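Local atomic coordinates of giardin subunit alpha-1 (Giardia intestinalis, PDB entry 4EVF), a protein that binds calcium and, in a calcium-dependent way, phospholipids such as phosphatidylserine, and takes part in parasite attachment and cytoskeletal reorganisation as a member of the annexin family. Residues 22-27 / 289-294; 31-36 / 256-261; 149-154 / 179-184. All coordinates share one frame; numbering follows the deposited sequence.

Contact 1. Residues 22-27 / 289-294; sequences QIAFIA and RTLWRV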
loop_
_atom_site.group_PDB
_atom_site.type_symbol
_atom_site.label_atom_id
_atom_site.label_comp_id
_atom_site.label_asym_id
_atom_site.label_seq_id
_atom_site.Cartn_x
_atom_site.Cartn_y
_atom_site.Cartn_z
ATOM N N GLN A 22 21.123 -0.722 9.922
ATOM C CA GLN A 22 21.949 0.004 8.959
ATOM C C GLN A 22 21.499 -0.239 7.511
ATOM O O GLN A 22 21.508 0.680 6.686
ATOM C CB GLN A 22 23.431 -0.337 9.132
ATOM C CG GLN A 22 24.352 0.392 8.165
ATOM C CD GLN A 22 24.247 1.908 8.261
ATOM O OE1 GLN A 22 23.612 2.447 9.171
ATOM N NE2 GLN A 22 24.871 2.605 7.314
ATOM N N ILE A 23 21.107 -1.467 7.196
ATOM C CA ILE A 23 20.562 -1.739 5.868
ATOM C C ILE A 23 19.249 -0.984 5.693
ATOM O O ILE A 23 19.007 -0.366 4.654
ATOM C CB ILE A 23 20.355 -3.243 5.633
ATOM C CG1 ILE A 23 21.696 -3.978 5.704
ATOM C CG2 ILE A 23 19.615 -3.495 4.317
ATOM C CD1 ILE A 23 21.553 -5.476 5.859
ATOM N N ALA A 24 18.408 -1.024 6.722
ATOM C CA ALA A 24 17.159 -0.283 6.713
ATOM C C ALA A 24 17.424 1.207 6.559
ATOM O O ALA A 24 16.721 1.894 5.819
ATOM C CB ALA A 24 16.345 -0.567 8.000
ATOM N N PHE A 25 18.451 1.708 7.236
ATOM C CA PHE A 25 18.719 3.140 7.180
ATOM C C PHE A 25 19.128 3.584 5.776
ATOM O O PHE A 25 18.672 4.623 5.282
ATOM C CB PHE A 25 19.789 3.570 8.185
ATOM C CG PHE A 25 20.152 5.025 8.063
ATOM C CD1 PHE A 25 19.256 6.003 8.453
ATOM C CD2 PHE A 25 21.369 5.413 7.520
ATOM C CE1 PHE A 25 19.570 7.344 8.320
ATOM C CE2 PHE A 25 21.691 6.748 7.389
ATOM C CZ PHE A 25 20.791 7.717 7.788
ATOM N N ILE A 26 20.006 2.805 5.153
ATOM C CA ILE A 26 20.437 3.096 3.789
ATOM C C ILE A 26 19.253 3.006 2.839
ATOM O O ILE A 26 19.069 3.863 1.979
ATOM C CB ILE A 26 21.544 2.138 3.317
ATOM C CG1 ILE A 26 22.815 2.345 4.148
ATOM C CG2 ILE A 26 21.833 2.366 1.845
ATOM C CD1 ILE A 26 23.768 1.174 4.118
ATOM N N ALA A 27 18.437 1.969 2.994
ATOM C CA ALA A 27 17.276 1.825 2.131
ATOM C C ALA A 27 16.350 3.028 2.287
ATOM O O ALA A 27 15.743 3.476 1.316
ATOM C CB ALA A 27 16.541 0.529 2.427
ATOM N N ARG A 289 10.685 1.919 12.188
ATOM C CA ARG A 289 10.863 3.313 12.531
ATOM C C ARG A 289 11.940 3.986 11.653
ATOM O O ARG A 289 11.819 5.105 11.317
ATOM C CB ARG A 289 11.153 3.550 14.016
ATOM C CG ARG A 289 9.988 3.350 14.969
ATOM C CD ARG A 289 10.399 3.543 16.414
ATOM N NE ARG A 289 10.292 4.932 16.754
ATOM C CZ ARG A 289 10.419 5.444 17.961
ATOM N NH1 ARG A 289 10.635 4.686 18.989
ATOM N NH2 ARG A 289 10.290 6.725 18.131
ATOM N N THR A 290 12.978 3.279 11.300
ATOM C CA THR A 290 13.993 3.811 10.392
ATOM C C THR A 290 13.376 4.100 9.016
ATOM O O THR A 290 13.484 5.213 8.484
ATOM C CB THR A 290 15.173 2.838 10.230
ATOM O OG1 THR A 290 15.737 2.542 11.514
ATOM C CG2 THR A 290 16.249 3.446 9.339
ATOM N N LEU A 291 12.717 3.094 8.454
ATOM C CA LEU A 291 12.146 3.202 7.111
ATOM C C LEU A 291 11.065 4.270 7.002
ATOM O O LEU A 291 10.951 4.920 5.961
ATOM C CB LEU A 291 11.630 1.849 6.615
ATOM C CG LEU A 291 12.685 0.746 6.456
ATOM C CD1 LEU A 291 12.050 -0.639 6.371
ATOM C CD2 LEU A 291 13.570 1.018 5.228
ATOM N N TRP A 292 10.285 4.461 8.070
ATOM C CA TRP A 292 9.182 5.419 8.054
ATOM C C TRP A 292 9.602 6.795 8.560
ATOM O O TRP A 292 8.812 7.732 8.566
ATOM C CB TRP A 292 7.963 4.882 8.814
ATOM C CG TRP A 292 7.265 3.814 8.052
ATOM C CD1 TRP A 292 7.361 2.463 8.246
ATOM C CD2 TRP A 292 6.393 4.000 6.931
ATOM N NE1 TRP A 292 6.587 1.802 7.322
ATOM C CE2 TRP A 292 5.974 2.722 6.512
ATOM C CE3 TRP A 292 5.904 5.129 6.258
ATOM C CZ2 TRP A 292 5.104 2.536 5.441
ATOM C CZ3 TRP A 292 5.035 4.942 5.191
ATOM C CH2 TRP A 292 4.647 3.654 4.793
ATOM N N ARG A 293 10.870 6.905 8.942
ATOM C CA ARG A 293 11.470 8.160 9.384
ATOM C C ARG A 293 10.794 8.724 10.626
ATOM O O ARG A 293 10.476 9.911 10.696
ATOM C CB ARG A 293 11.501 9.196 8.253
ATOM C CG ARG A 293 12.502 8.855 7.170
ATOM C CD ARG A 293 12.645 9.986 6.151
ATOM N NE ARG A 293 13.375 9.527 4.977
ATOM C CZ ARG A 293 13.463 10.210 3.838
ATOM N NH1 ARG A 293 12.861 11.388 3.716
ATOM N NH2 ARG A 293 14.146 9.711 2.815
ATOM N N VAL A 294 10.597 7.869 11.606
ATOM C CA VAL A 294 10.080 8.310 12.860
ATOM C C VAL A 294 10.878 7.674 14.022
ATOM O O VAL A 294 10.303 7.081 14.895
ATOM C CB VAL A 294 8.565 8.081 12.999
ATOM C CG1 VAL A 294 7.855 8.840 11.922
ATOM C CG2 VAL A 294 8.189 6.669 12.878
#
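T290 turns its methyl onto the backbone of F25, and the next residue, L291, reaches A24 and A27; the T290 methyl and the branched end of L291 make the contact from the side of 289-294. The T290 methyl stands anti to its own backbone nitrogen (the hydroxyl at chi1 -57°), which directs CG2 across the gap, where it comes within 3.3 Å of F25 CA. T290 CG2 also lies 3.7 Å from F25 CB and sits at the edge of the phenyl ring, near its plane, rather than over a face. The two side chains cross at about a right angle. F25 sets CG anti to its backbone N (chi1 176°), and the methyl meets CB and the CD1 edge of the ring. The hydroxyl of T290 is turned back to its own helix, bonded to the carbonyl oxygen of P286, so the threonine offers carbon to its neighbour and keeps its polar atom satisfied at home. L291 leaves its backbone at a slant, but its branched end closes in: L291 CD2 rests 3.3 Å from A24 O, and L291 CG is 4.2 Å from A24 CB. L291 CD2 also meets A27 CB at 4.1 Å, just under one turn further along. The small side chain of A24 is consistent with the close approach, the CA atoms of A24 and L291 being 6.1 Å apart. R293, with positive phi, forms a Schellman motif, and its NH2 bonds to S28 O. This is plain helix packing between the predicted first and fourth annexin repeats: helix 20-28 lies against helix 284-292, helix 62-70 closes over A24, A27 and L291 through L66, L67 and L70, and helix 4-16 packs against I23 and I26.

Contact 2. Residues 31-36 / 256-261; sequences SAESRE and VDKCLG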
loop_
_atom_site.group_PDB
_atom_site.type_symbol
_atom_site.label_atom_id
_atom_site.label_comp_id
_atom_site.label_asym_id
_atom_site.label_seq_id
_atom_site.Cartn_x
_atom_site.Cartn_y
_atom_site.Cartn_z
ATOM N N SER A 31 14.720 6.500 -2.853
ATOM C CA SER A 31 13.453 6.102 -3.456
ATOM C C SER A 31 13.571 4.722 -4.078
ATOM O O SER A 31 14.666 4.183 -4.196
ATOM C CB SER A 31 13.085 7.071 -4.566
ATOM O OG SER A 31 13.964 6.863 -5.657
ATOM N N ALA A 32 12.439 4.168 -4.504
ATOM C CA ALA A 32 12.432 2.839 -5.100
ATOM C C ALA A 32 13.299 2.822 -6.362
ATOM O O ALA A 32 14.100 1.911 -6.554
ATOM C CB ALA A 32 11.018 2.408 -5.412
ATOM N N GLU A 33 13.133 3.841 -7.203
ATOM C CA GLU A 33 13.919 3.995 -8.426
ATOM C C GLU A 33 15.406 4.107 -8.116
ATOM O O GLU A 33 16.234 3.498 -8.801
ATOM C CB GLU A 33 13.461 5.239 -9.205
ATOM C CG GLU A 33 12.041 5.143 -9.781
ATOM C CD GLU A 33 10.925 5.481 -8.780
ATOM O OE1 GLU A 33 11.196 5.729 -7.580
ATOM O OE2 GLU A 33 9.753 5.505 -9.215
ATOM N N SER A 34 15.747 4.883 -7.089
ATOM C CA SER A 34 17.149 5.045 -6.691
ATOM C C SER A 34 17.717 3.732 -6.164
ATOM O O SER A 34 18.842 3.360 -6.477
ATOM C CB SER A 34 17.317 6.139 -5.631
ATOM O OG SER A 34 17.070 7.440 -6.147
ATOM N N ARG A 35 16.942 3.025 -5.350
ATOM C CA ARG A 35 17.393 1.722 -4.889
ATOM C C ARG A 35 17.601 0.710 -6.022
ATOM O O ARG A 35 18.447 -0.188 -5.906
ATOM C CB ARG A 35 16.467 1.170 -3.803
ATOM C CG ARG A 35 16.547 1.978 -2.522
ATOM C CD ARG A 35 15.727 1.321 -1.420
ATOM N NE ARG A 35 14.471 0.804 -1.947
ATOM C CZ ARG A 35 13.291 1.356 -1.715
ATOM N NH1 ARG A 35 13.212 2.437 -0.954
ATOM N NH2 ARG A 35 12.201 0.826 -2.231
ATOM N N GLU A 36 16.851 0.854 -7.113
ATOM C CA GLU A 36 17.099 0.030 -8.315
ATOM C C GLU A 36 18.488 0.300 -8.916
ATOM O O GLU A 36 19.203 -0.630 -9.292
ATOM C CB GLU A 36 16.019 0.247 -9.373
ATOM C CG GLU A 36 14.602 -0.126 -8.923
ATOM C CD GLU A 36 13.583 0.008 -10.047
ATOM O OE1 GLU A 36 13.705 0.955 -10.861
ATOM O OE2 GLU A 36 12.676 -0.847 -10.131
ATOM N N VAL A 256 7.005 2.496 0.819
ATOM C CA VAL A 256 7.468 3.415 1.851
ATOM C C VAL A 256 7.904 4.756 1.252
ATOM O O VAL A 256 7.537 5.810 1.771
ATOM C CB VAL A 256 8.561 2.814 2.781
ATOM C CG1 VAL A 256 9.875 2.628 2.048
ATOM C CG2 VAL A 256 8.766 3.705 4.000
ATOM N N ASP A 257 8.651 4.715 0.147
ATOM C CA ASP A 257 9.152 5.949 -0.467
ATOM C C ASP A 257 8.037 6.908 -0.912
ATOM O O ASP A 257 8.211 8.129 -0.867
ATOM C CB ASP A 257 10.113 5.643 -1.638
ATOM C CG ASP A 257 9.391 5.196 -2.907
ATOM O OD1 ASP A 257 8.360 4.496 -2.806
ATOM O OD2 ASP A 257 9.861 5.545 -4.017
ATOM N N LYS A 258 6.900 6.361 -1.346
ATOM C CA LYS A 258 5.815 7.183 -1.887
ATOM C C LYS A 258 4.864 7.699 -0.797
ATOM O O LYS A 258 4.037 8.572 -1.055
ATOM C CB LYS A 258 4.999 6.402 -2.931
ATOM C CG LYS A 258 5.799 5.748 -4.048
ATOM C CD LYS A 258 4.878 5.309 -5.189
ATOM C CE LYS A 258 5.650 4.603 -6.326
ATOM N NZ LYS A 258 7.039 5.099 -6.488
ATOM N N CYS A 259 4.980 7.162 0.413
ATOM C CA CYS A 259 3.999 7.441 1.460
ATOM C C CYS A 259 4.614 8.083 2.687
ATOM O O CYS A 259 4.028 8.034 3.764
ATOM C CB CYS A 259 3.313 6.145 1.908
ATOM S SG CYS A 259 2.359 5.271 0.638
ATOM N N LEU A 260 5.788 8.680 2.549
ATOM C CA LEU A 260 6.488 9.154 3.740
ATOM C C LEU A 260 5.746 10.251 4.521
ATOM O O LEU A 260 6.106 10.557 5.657
ATOM C CB LEU A 260 7.930 9.556 3.417
ATOM C CG LEU A 260 8.864 8.364 3.187
ATOM C CD1 LEU A 260 10.208 8.820 2.645
ATOM C CD2 LEU A 260 9.046 7.535 4.472
ATOM N N GLY A 261 4.711 10.832 3.917
ATOM C CA GLY A 261 3.860 11.787 4.609
ATOM C C GLY A 261 2.929 11.111 5.608
ATOM O O GLY A 261 2.152 11.761 6.309
HETATM O O HOH W 1 9.504 1.671 -1.633
#
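The N terminus of helix 32-46, with S31 at the N-cap position, receives a carboxylate from a distant loop of the annexin fold: D257, after helix 245-255, meets the first turn of the helix. A32 N donates a nearly straight bond (173°) to D257 OD2 over 3.0 Å, arriving from above the carboxylate plane rather than within it. D257 reaches it with CG set between its backbone N and carbonyl carbon (chi1 76°), and OD2 also touches the CB atoms of S31 and A32. A negative group at a helix N terminus would be favoured by the helix dipole. E33 bends at chi2 to bring its own carboxylate near, its plane 42° from that of D257; E33 OE1 and D257 OD2 lie 3.8 Å apart, a like-charge approach probably eased by K258. The K258 ammonium makes long salt bridges to both acids, 3.9 Å from K258 NZ to E33 OE2. R35, whose NE is bonded to L70 O, has S31 O and A32 CA against one guanidinium face, offset toward its rim. A water accepts from R35 NH2 at 2.9 Å and gives a weak bond to D257 OD1 at 3.3 Å.

Contact 3. Residues 149-154 / 179-184; sequences VSRPGS and GTVPSA
This is a surface contact between two connecting segments near the start of the predicted third annexin repeat: the loop leading from helix 135-145 to helix 155-167 runs beside the turn between helix 171-180 and helix 183-196. One backbone bond fastens them, V149 N to T180 O at 2.7 Å, with the donor in the carbonyl plane. Next to it the P182 ring packs on the peptide of V149, its CD 3.4 Å from V149 O. R151 crosses V181 at about a right angle, its CD 3.7 Å from V181 CG2, and then bends at chi3 (67°) to carry the guanidinium toward T180. There a water joins three groups: it donates to V149 O at 2.7 Å and to T180 OG1 at 2.8 Å, and accepts a weak bond from R151 NH1. T180 OG1 is also bonded to D176 O, and R151 NE makes a salt bridge with E158, while E185 accepts from R151 N and is hydrogen-bonded to the S150 hydroxyl. The loop is thus held by one direct backbone bond, a water bridge and acidic side chains of the flanking helices, which suggests that polar links, together with the packing of P182 and V181, set its course.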
loop_
_atom_site.group_PDB
_atom_site.type_symbol
_atom_site.label_atom_id
_atom_site.label_comp_id
_atom_site.label_asym_id
_atom_site.label_seq_id
_atom_site.Cartn_x
_atom_site.Cartn_y
_atom_site.Cartn_z
ATOM N N VAL A 149 -12.629 8.904 -14.527
ATOM C CA VAL A 149 -13.413 9.720 -15.450
ATOM C C VAL A 149 -13.908 10.952 -14.721
ATOM O O VAL A 149 -14.575 10.848 -13.687
ATOM C CB VAL A 149 -14.636 8.940 -15.980
ATOM C CG1 VAL A 149 -15.597 9.870 -16.709
ATOM C CG2 VAL A 149 -14.197 7.786 -16.884
ATOM N N SER A 150 -13.582 12.120 -15.253
ATOM C CA SER A 150 -14.006 13.359 -14.632
ATOM C C SER A 150 -15.509 13.359 -14.411
ATOM O O SER A 150 -16.274 12.840 -15.227
ATOM C CB SER A 150 -13.605 14.560 -15.488
ATOM O OG SER A 150 -14.101 15.751 -14.910
ATOM N N ARG A 151 -15.934 13.934 -13.295
ATOM C CA ARG A 151 -17.356 13.964 -12.972
ATOM C C ARG A 151 -18.069 15.223 -13.475
ATOM O O ARG A 151 -17.503 16.315 -13.464
ATOM C CB ARG A 151 -17.568 13.713 -11.480
ATOM C CG ARG A 151 -17.092 12.312 -11.125
ATOM C CD ARG A 151 -17.716 11.756 -9.903
ATOM N NE ARG A 151 -19.145 11.488 -10.028
ATOM C CZ ARG A 151 -19.679 10.358 -10.492
ATOM N NH1 ARG A 151 -18.913 9.378 -10.953
ATOM N NH2 ARG A 151 -20.993 10.220 -10.518
ATOM N N PRO A 152 -19.323 15.053 -13.925
ATOM C CA PRO A 152 -20.133 16.080 -14.594
ATOM C C PRO A 152 -20.238 17.393 -13.817
ATOM O O PRO A 152 -19.947 18.452 -14.376
ATOM C CB PRO A 152 -21.516 15.420 -14.701
ATOM C CG PRO A 152 -21.505 14.304 -13.691
ATOM C CD PRO A 152 -20.089 13.815 -13.701
ATOM N N GLY A 153 -20.638 17.330 -12.552
ATOM C CA GLY A 153 -20.955 18.542 -11.821
ATOM C C GLY A 153 -19.844 19.172 -11.006
ATOM O O GLY A 153 -18.682 18.767 -11.083
ATOM N N SER A 154 -20.221 20.185 -10.227
ATOM C CA SER A 154 -19.335 20.819 -9.262
ATOM C C SER A 154 -19.201 19.913 -8.042
ATOM O O SER A 154 -19.956 18.956 -7.906
ATOM C CB SER A 154 -19.955 22.127 -8.813
ATOM O OG SER A 154 -21.158 21.854 -8.118
ATOM N N GLY A 179 -15.078 3.838 -7.772
ATOM C CA GLY A 179 -14.222 3.179 -8.744
ATOM C C GLY A 179 -13.708 4.028 -9.902
ATOM O O GLY A 179 -12.745 3.630 -10.572
ATOM N N THR A 180 -14.320 5.192 -10.146
ATOM C CA THR A 180 -13.947 6.004 -11.317
ATOM C C THR A 180 -13.680 7.493 -11.057
ATOM O O THR A 180 -13.221 8.215 -11.954
ATOM C CB THR A 180 -15.011 5.906 -12.457
ATOM O OG1 THR A 180 -16.252 6.467 -12.018
ATOM C CG2 THR A 180 -15.235 4.456 -12.896
ATOM N N VAL A 181 -13.987 7.974 -9.860
ATOM C CA VAL A 181 -13.759 9.382 -9.568
ATOM C C VAL A 181 -12.259 9.653 -9.480
ATOM O O VAL A 181 -11.520 8.878 -8.879
ATOM C CB VAL A 181 -14.461 9.845 -8.267
ATOM C CG1 VAL A 181 -13.779 9.248 -7.048
ATOM C CG2 VAL A 181 -14.457 11.359 -8.178
ATOM N N PRO A 182 -11.799 10.749 -10.103
ATOM C CA PRO A 182 -10.382 11.101 -9.989
ATOM C C PRO A 182 -10.096 11.601 -8.585
ATOM O O PRO A 182 -10.958 12.234 -7.989
ATOM C CB PRO A 182 -10.211 12.228 -11.022
ATOM C CG PRO A 182 -11.362 12.044 -11.992
ATOM C CD PRO A 182 -12.496 11.562 -11.118
ATOM N N SER A 183 -8.915 11.300 -8.054
ATOM C CA SER A 183 -8.564 11.730 -6.709
ATOM C C SER A 183 -8.649 13.241 -6.560
ATOM O O SER A 183 -9.132 13.752 -5.545
ATOM C CB SER A 183 -7.152 11.268 -6.346
ATOM O OG SER A 183 -7.072 9.858 -6.330
ATOM N N ALA A 184 -8.169 13.960 -7.573
ATOM C CA ALA A 184 -8.132 15.412 -7.492
ATOM C C ALA A 184 -9.525 15.987 -7.258
ATOM O O ALA A 184 -9.662 17.022 -6.626
ATOM C CB ALA A 184 -7.503 16.005 -8.748
HETATM O O HOH W 2 -16.363 9.204 -12.538
#

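Overall arrangement
From the N terminus, helix 20-28 is the first to be closed upon: contact 1 joins it to helix 284-292, bringing together almost the two ends of the chain. Contact 2, starting in the next helix, 32-46, and ending in the loop after helix 245-255, is nested inside that long loop. The two touch, with L291 O against V256 CG2 and A27 O against R35 CD, so the two adjoin where the predicted first and fourth repeats meet. Contact 3 is nested within both, closing a short loop round helices 155-167 and 171-180. Its centre lies about 37 Å from that of contact 1, across the chain's centre.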